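Local structure of putative isochorismatase (Bordetella bronchiseptica, 3UAO) at residues A[46-51]-A[162-167]; A[88-93]-A[132-137]; A[186-191]-A[215-220]. The protein probably hydrolyses maleamate to maleate and ammonia, a step in the bacterial breakdown of nicotinate (vitamin B3). All coordinates share one frame; numbering follows the deposited sequence.

Contact 1 of 3, residues A[46-51]-A[162-167]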
# COMPACT_ATOMS: atom_id res chain seq x y z
N GLY A 46 -3.34 -0.79 -21.30
CA GLY A 46 -4.37 -0.09 -20.57
C GLY A 46 -4.12 1.40 -20.67
O GLY A 46 -3.07 1.86 -21.17
N LEU A 47 -5.10 2.16 -20.20
CA LEU A 47 -5.08 3.61 -20.32
C LEU A 47 -5.56 4.19 -19.01
O LEU A 47 -6.62 3.83 -18.51
CB LEU A 47 -5.99 4.09 -21.49
CG LEU A 47 -6.31 5.59 -21.63
CD1 LEU A 47 -5.09 6.39 -21.99
CD2 LEU A 47 -7.39 5.81 -22.64
N LEU A 48 -4.77 5.09 -18.48
CA LEU A 48 -5.12 5.89 -17.33
C LEU A 48 -5.22 7.33 -17.75
O LEU A 48 -4.24 7.86 -18.28
CB LEU A 48 -3.98 5.80 -16.33
CG LEU A 48 -4.27 6.55 -15.05
CD1 LEU A 48 -5.55 6.02 -14.46
CD2 LEU A 48 -3.09 6.38 -14.15
N ILE A 49 -6.36 7.96 -17.51
CA ILE A 49 -6.52 9.38 -17.71
C ILE A 49 -6.60 10.04 -16.34
O ILE A 49 -7.59 9.87 -15.62
CB ILE A 49 -7.78 9.69 -18.52
CG1 ILE A 49 -7.82 8.89 -19.83
CG2 ILE A 49 -7.86 11.16 -18.84
CD1 ILE A 49 -9.11 9.07 -20.60
N VAL A 50 -5.59 10.80 -15.95
CA VAL A 50 -5.60 11.31 -14.57
C VAL A 50 -6.12 12.74 -14.43
O VAL A 50 -5.59 13.65 -14.99
CB VAL A 50 -4.25 11.00 -13.76
CG1 VAL A 50 -3.31 10.12 -14.54
CG2 VAL A 50 -3.59 12.20 -13.25
N ASP A 51 -7.23 12.87 -13.71
CA ASP A 51 -7.78 14.15 -13.28
C ASP A 51 -8.13 15.16 -14.36
O ASP A 51 -8.09 16.37 -14.12
CB ASP A 51 -6.84 14.82 -12.27
CG ASP A 51 -6.67 14.01 -11.04
OD1 ASP A 51 -7.46 13.07 -10.82
OD2 ASP A 51 -5.72 14.31 -10.30
N LEU A 162 0.74 0.61 -19.37
CA LEU A 162 -0.31 1.56 -19.11
C LEU A 162 -0.02 2.91 -19.76
O LEU A 162 0.96 3.56 -19.45
CB LEU A 162 -0.42 1.74 -17.58
CG LEU A 162 -1.49 2.68 -17.02
CD1 LEU A 162 -2.87 2.09 -17.38
CD2 LEU A 162 -1.32 2.93 -15.52
N LEU A 163 -0.89 3.34 -20.66
CA LEU A 163 -0.75 4.66 -21.25
C LEU A 163 -1.31 5.66 -20.24
O LEU A 163 -2.34 5.41 -19.61
CB LEU A 163 -1.51 4.73 -22.58
CG LEU A 163 -0.87 4.03 -23.82
CD1 LEU A 163 -0.86 2.49 -23.71
CD2 LEU A 163 -1.55 4.46 -25.10
N VAL A 164 -0.60 6.76 -20.03
CA VAL A 164 -1.07 7.81 -19.12
C VAL A 164 -1.32 9.15 -19.83
O VAL A 164 -0.50 9.62 -20.60
CB VAL A 164 -0.09 8.05 -17.93
CG1 VAL A 164 -0.63 9.15 -17.02
CG2 VAL A 164 0.08 6.78 -17.15
N ALA A 165 -2.46 9.73 -19.50
CA ALA A 165 -2.83 11.06 -19.88
C ALA A 165 -3.33 11.79 -18.63
O ALA A 165 -3.58 11.16 -17.64
CB ALA A 165 -3.95 10.99 -20.89
N GLY A 166 -3.47 13.12 -18.70
CA GLY A 166 -4.12 13.86 -17.65
C GLY A 166 -3.41 15.14 -17.29
O GLY A 166 -2.56 15.64 -18.03
N ALA A 167 -3.77 15.67 -16.12
CA ALA A 167 -3.17 16.89 -15.59
C ALA A 167 -2.98 16.68 -14.09
O ALA A 167 -3.63 15.80 -13.55
CB ALA A 167 -4.09 18.05 -15.82
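Two neighbouring parallel strands in the middle of a Rossmann-like sheet meet where G46 to V50 run beside L162 to G166, a worked example of a core built from backbone bonds and aliphatic branches together. The strand directions differ by only 10°, and L47 pairs with L163, L48 with V164 and I49 with A165. L48 and V50 each turn both N and O to the partner strand. L48 N gives a nearly straight bond of 2.7 Å to L163 O, while L48 O receives A165 N at 2.9 Å; V50 repeats the pattern with A165 O and A167 N, and G46 O takes L163 N.

On the face of L48 and V50, L162 leans forward and across onto the facing strand. Its CG stands anti to the backbone N (chi1 -178°), which carries CD1 over the G46-L47 peptide, 3.6 Å from L47 N, and lays CD2 4.0 Å from L48 CB. Further along, V50 CG1 meets V164 CG1 at 3.8 Å. The other face carries L47, whose CD1 lies 4.0 Å from L163 CB with the two side chains nearly perpendicular; V77 and A81 of helix 67-84 cover L47 there. G166 adopts backbone angles suited to glycine, and without a side chain its CA approaches V50 O to 3.0 Å.

Beyond the strand, D51 sets CB 3.6 Å from A167 O, while its carboxylate is held by S91 OG through OD1 and by a salt bridge from K139 through OD2. An acetate, probably from the crystallisation liquor, lies near this side chain. An Asp-Lys pair at the C-terminal end of a parallel sheet, in a chain whose C172 is oxidised to S-hydroxycysteine, is consistent with the Asp-Lys-Cys triad of isochorismatase-like cysteine hydrolases.

Contact 2 of 3, residues A[88-93]-A[132-137]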
# COMPACT_ATOMS: atom_id res chain seq x y z
N VAL A 88 -9.66 0.56 -19.25
CA VAL A 88 -9.61 2.03 -19.14
C VAL A 88 -10.04 2.51 -17.75
O VAL A 88 -11.06 2.06 -17.22
CB VAL A 88 -10.45 2.72 -20.23
CG1 VAL A 88 -10.32 4.26 -20.13
CG2 VAL A 88 -9.99 2.25 -21.59
N ALA A 89 -9.22 3.41 -17.17
CA ALA A 89 -9.41 3.92 -15.81
C ALA A 89 -9.29 5.43 -15.82
O ALA A 89 -8.43 5.99 -16.48
CB ALA A 89 -8.39 3.33 -14.86
N HIS A 90 -10.19 6.09 -15.12
CA HIS A 90 -10.19 7.53 -14.98
C HIS A 90 -10.03 7.85 -13.49
O HIS A 90 -10.52 7.12 -12.63
CB HIS A 90 -11.54 8.09 -15.46
CG HIS A 90 -11.97 7.59 -16.81
ND1 HIS A 90 -11.91 8.38 -17.94
CD2 HIS A 90 -12.45 6.39 -17.21
CE1 HIS A 90 -12.36 7.68 -18.98
NE2 HIS A 90 -12.69 6.47 -18.56
N SER A 91 -9.34 8.93 -13.19
CA SER A 91 -9.12 9.34 -11.83
C SER A 91 -9.80 10.69 -11.64
O SER A 91 -9.97 11.48 -12.57
CB SER A 91 -7.60 9.41 -11.53
OG SER A 91 -7.09 10.73 -11.64
N ARG A 92 -10.19 10.95 -10.40
CA ARG A 92 -10.81 12.21 -10.01
C ARG A 92 -10.33 12.47 -8.60
O ARG A 92 -10.22 11.52 -7.84
CB ARG A 92 -12.34 12.09 -9.94
CG ARG A 92 -13.05 11.80 -11.25
CD ARG A 92 -14.52 11.54 -11.04
NE ARG A 92 -15.11 12.66 -10.31
CZ ARG A 92 -16.18 12.59 -9.51
NH1 ARG A 92 -16.84 11.46 -9.32
NH2 ARG A 92 -16.56 13.68 -8.89
N ILE A 93 -9.99 13.72 -8.26
CA ILE A 93 -9.75 14.10 -6.88
C ILE A 93 -11.11 14.34 -6.27
O ILE A 93 -11.95 15.06 -6.85
CB ILE A 93 -8.82 15.30 -6.74
CG1 ILE A 93 -7.41 14.91 -7.21
CG2 ILE A 93 -8.66 15.76 -5.26
CD1 ILE A 93 -6.40 16.09 -7.27
N ALA A 132 -19.33 2.22 -19.71
CA ALA A 132 -19.48 0.92 -19.04
C ALA A 132 -18.17 0.13 -18.98
O ALA A 132 -17.57 -0.14 -20.03
CB ALA A 132 -20.59 0.06 -19.76
N GLY A 133 -17.72 -0.18 -17.76
CA GLY A 133 -16.55 -1.06 -17.53
C GLY A 133 -15.24 -0.32 -17.29
O GLY A 133 -14.22 -0.93 -16.99
N GLU A 134 -15.29 1.00 -17.46
CA GLU A 134 -14.15 1.85 -17.28
C GLU A 134 -14.21 2.39 -15.85
O GLU A 134 -15.25 2.88 -15.40
CB GLU A 134 -14.16 3.00 -18.28
CG GLU A 134 -14.02 2.57 -19.74
CD GLU A 134 -14.06 3.75 -20.69
OE1 GLU A 134 -14.26 4.90 -20.24
OE2 GLU A 134 -13.90 3.51 -21.91
N TYR A 135 -13.07 2.31 -15.16
CA TYR A 135 -13.03 2.43 -13.73
C TYR A 135 -12.73 3.85 -13.35
O TYR A 135 -11.81 4.46 -13.90
CB TYR A 135 -11.94 1.49 -13.19
CG TYR A 135 -11.79 1.46 -11.69
CD1 TYR A 135 -12.89 1.45 -10.85
CD2 TYR A 135 -10.55 1.44 -11.11
CE1 TYR A 135 -12.75 1.44 -9.49
CE2 TYR A 135 -10.41 1.42 -9.75
CZ TYR A 135 -11.52 1.41 -8.95
OH TYR A 135 -11.36 1.39 -7.57
N VAL A 136 -13.52 4.39 -12.42
CA VAL A 136 -13.34 5.76 -11.95
C VAL A 136 -12.76 5.64 -10.57
O VAL A 136 -13.40 5.19 -9.65
CB VAL A 136 -14.68 6.54 -11.90
CG1 VAL A 136 -14.47 7.99 -11.50
CG2 VAL A 136 -15.42 6.44 -13.27
N VAL A 137 -11.51 6.03 -10.44
CA VAL A 137 -10.87 5.94 -9.17
C VAL A 137 -10.85 7.34 -8.57
O VAL A 137 -10.53 8.32 -9.25
CB VAL A 137 -9.49 5.23 -9.26
CG1 VAL A 137 -8.73 5.69 -10.37
CG2 VAL A 137 -8.70 5.45 -8.00
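H90 and E134 join the two segments through a histidine-carboxylate bond, set beside a short parallel pairing of strand 88-93 with 135-137. The backbone bonds come first. V88 O takes Y135 N at 2.9 Å; H90 then uses both of its polar backbone atoms, its N reaching Y135 O and its O receiving V137 N, each at 2.6 Å. R92 N continues the series to V137 O through a more bent hydrogen bond.

The polar side-chain contact is made from the edge of the imidazole. H90 NE2 donates to E134 OE1 over 2.8 Å, with the oxygen close to the ring plane but the nitrogen 44° out of the carboxylate plane. Ring and carboxylate are turned 31° apart. The H90 torsion, chi1 -50°, places CG beside the backbone N and swings the ring back along the strand toward E134. OE1 is gripped a second time by Q131 N, and OE2 forms a salt bridge with R82, so both carboxylate oxygens are engaged and the group's rotation is fixed.

Apolar contacts fill in around these bonds. V88 and E134 lie side by side, V88 CB 3.6 Å from E134 CG. V136 CG1 touches the aliphatic part of R92 at CD, 3.6 Å away, while the guanidinium goes on to E117 and S122. A carbon-oxygen contact of a different kind sets V137 CG1 3.2 Å from the carbonyl oxygen H90 O.

Strand 135-139 is the outermost on this side of the sheet within the chain, and strand 45-50 flanks 88-93 on its other side. L78 of helix 67-84 packs against both V88 and E134, whereas Y135 stacks on W153 of helix 150-156. At the turn, G133 N bonds to D98 of the second subunit, and Y135 packs on D101 of that same subunit.

Contact 3 of 3, residues A[186-191]-A[215-220]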
# COMPACT_ATOMS: atom_id res chain seq x y z
N ARG A 186 4.50 -0.96 -17.14
CA ARG A 186 5.37 -0.14 -18.00
C ARG A 186 4.55 1.09 -18.30
O ARG A 186 3.51 0.95 -18.97
CB ARG A 186 5.71 -0.89 -19.28
CG ARG A 186 6.56 -2.14 -19.01
CD ARG A 186 6.44 -3.19 -20.09
NE ARG A 186 7.16 -4.39 -19.72
CZ ARG A 186 8.34 -4.76 -20.21
NH1 ARG A 186 8.98 -4.06 -21.13
NH2 ARG A 186 8.89 -5.88 -19.78
N PRO A 187 4.94 2.27 -17.77
CA PRO A 187 4.18 3.46 -18.12
C PRO A 187 4.58 3.99 -19.50
O PRO A 187 5.77 4.01 -19.85
CB PRO A 187 4.54 4.49 -17.02
CG PRO A 187 5.49 3.73 -16.02
CD PRO A 187 6.05 2.60 -16.84
N LEU A 188 3.57 4.41 -20.27
CA LEU A 188 3.75 5.08 -21.54
C LEU A 188 3.10 6.46 -21.40
O LEU A 188 1.87 6.61 -21.49
CB LEU A 188 3.07 4.28 -22.66
CG LEU A 188 3.54 4.48 -24.11
CD1 LEU A 188 2.79 3.53 -25.03
CD2 LEU A 188 3.44 5.93 -24.58
N VAL A 189 3.92 7.48 -21.15
CA VAL A 189 3.42 8.84 -20.99
C VAL A 189 3.17 9.49 -22.35
O VAL A 189 4.07 9.71 -23.15
CB VAL A 189 4.35 9.68 -20.13
CG1 VAL A 189 3.77 11.09 -19.96
CG2 VAL A 189 4.53 8.99 -18.76
N LEU A 190 1.90 9.76 -22.63
CA LEU A 190 1.50 10.44 -23.81
C LEU A 190 1.87 11.93 -23.67
O LEU A 190 1.12 12.69 -23.07
CB LEU A 190 -0.01 10.31 -23.99
CG LEU A 190 -0.69 9.05 -24.54
CD1 LEU A 190 0.29 8.03 -25.20
CD2 LEU A 190 -1.70 8.40 -23.52
N SER A 191 3.01 12.32 -24.23
CA SER A 191 3.57 13.67 -24.07
C SER A 191 2.65 14.78 -24.54
O SER A 191 2.78 15.91 -24.07
CB SER A 191 4.90 13.82 -24.81
OG SER A 191 4.77 13.52 -26.20
N ALA A 215 8.28 5.08 -20.77
CA ALA A 215 8.38 5.38 -22.21
C ALA A 215 7.51 6.63 -22.43
O ALA A 215 6.42 6.76 -21.87
CB ALA A 215 7.90 4.20 -23.06
N VAL A 216 8.05 7.56 -23.21
CA VAL A 216 7.49 8.90 -23.43
C VAL A 216 7.45 9.20 -24.94
O VAL A 216 8.47 9.33 -25.59
CB VAL A 216 8.33 9.99 -22.69
CG1 VAL A 216 7.90 11.43 -23.09
CG2 VAL A 216 8.23 9.81 -21.22
N MET A 217 6.25 9.31 -25.48
CA MET A 217 6.07 9.61 -26.88
C MET A 217 4.73 10.33 -27.12
O MET A 217 3.85 10.34 -26.25
CB MET A 217 6.17 8.30 -27.69
CG MET A 217 5.16 7.18 -27.33
SD MET A 217 5.70 5.61 -28.10
CE MET A 217 6.97 5.12 -26.95
N THR A 218 4.59 10.94 -28.28
CA THR A 218 3.32 11.56 -28.69
C THR A 218 2.31 10.47 -29.03
O THR A 218 2.69 9.33 -29.30
CB THR A 218 3.51 12.50 -29.90
OG1 THR A 218 4.07 11.77 -31.00
CG2 THR A 218 4.43 13.64 -29.55
N HIS A 219 1.03 10.82 -29.02
CA HIS A 219 -0.05 9.83 -29.11
C HIS A 219 -0.12 9.07 -30.44
O HIS A 219 -0.44 7.90 -30.46
CB HIS A 219 -1.41 10.48 -28.80
CG HIS A 219 -2.00 11.21 -29.96
ND1 HIS A 219 -1.59 12.47 -30.33
CD2 HIS A 219 -2.96 10.85 -30.85
CE1 HIS A 219 -2.30 12.87 -31.38
NE2 HIS A 219 -3.13 11.90 -31.71
N ASP A 220 0.18 9.72 -31.54
CA ASP A 220 0.19 9.03 -32.84
C ASP A 220 1.23 7.92 -32.81
O ASP A 220 0.99 6.81 -33.28
CB ASP A 220 0.47 10.01 -33.98
CG ASP A 220 1.76 10.84 -33.77
OD1 ASP A 220 1.94 11.43 -32.68
OD2 ASP A 220 2.57 10.91 -34.72
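A215 pairs with L188 at the close of a beta-alpha-beta unit, in which strand 186-190 leads through helix 199-212 to the short parallel strand 215-217. A215 is held through both its backbone polar atoms: A215 N reaches P187 O at 2.9 Å, and A215 O accepts V189 N at 2.7 Å. Next, V216 turns to the face of V189, its CG2 lying 4.0 Å from V189 CB.

M217 returns to the face of L188. With chi1 near 59°, its CG sits between the backbone N and the carbonyl carbon, and there it meets L188 CD2 at 3.5 Å, the two side chains crossing almost perpendicularly; A222 of helix 219-224 packs on both. M217 N donates to V189 O at 3.2 Å, the longest of the four backbone bonds. M217 O takes S191 N from above its carbonyl plane, 46° out, where segment 186-191 turns a corner at S191.

T218 occupies the N-cap position of the following helix and brings CG2 to within 3.4 Å of S191 OG. H219 backs its CA toward L190 CD1, and its ND1 bonds to D192, tying the start of the helix to the chain just past the corner. D220 closes the walk: its OD1 receives T218 OG1 on the syn side at 2.7 Å.

All three contacts pair parallel strands of one sheet, and their chemistry changes from its middle outward. Contact 1 is entirely buried, its centre about 4 Å from the centre of the chain, and its side-chain packing across the strands is aliphatic. Contacts 2 and 3 each add an outermost strand of the chain, their centres about 19 Å apart, with four backbone bonds each against five in contact 1. Contact 2 brings charged and aromatic groups and touches a second subunit; contact 3 is only partly buried and meets a third subunit. The central pair joins them: strand 45-50 borders 88-93, where S91 reaches D51, and strand 161-167 borders 186-190, where L163 packs on L188 and L190.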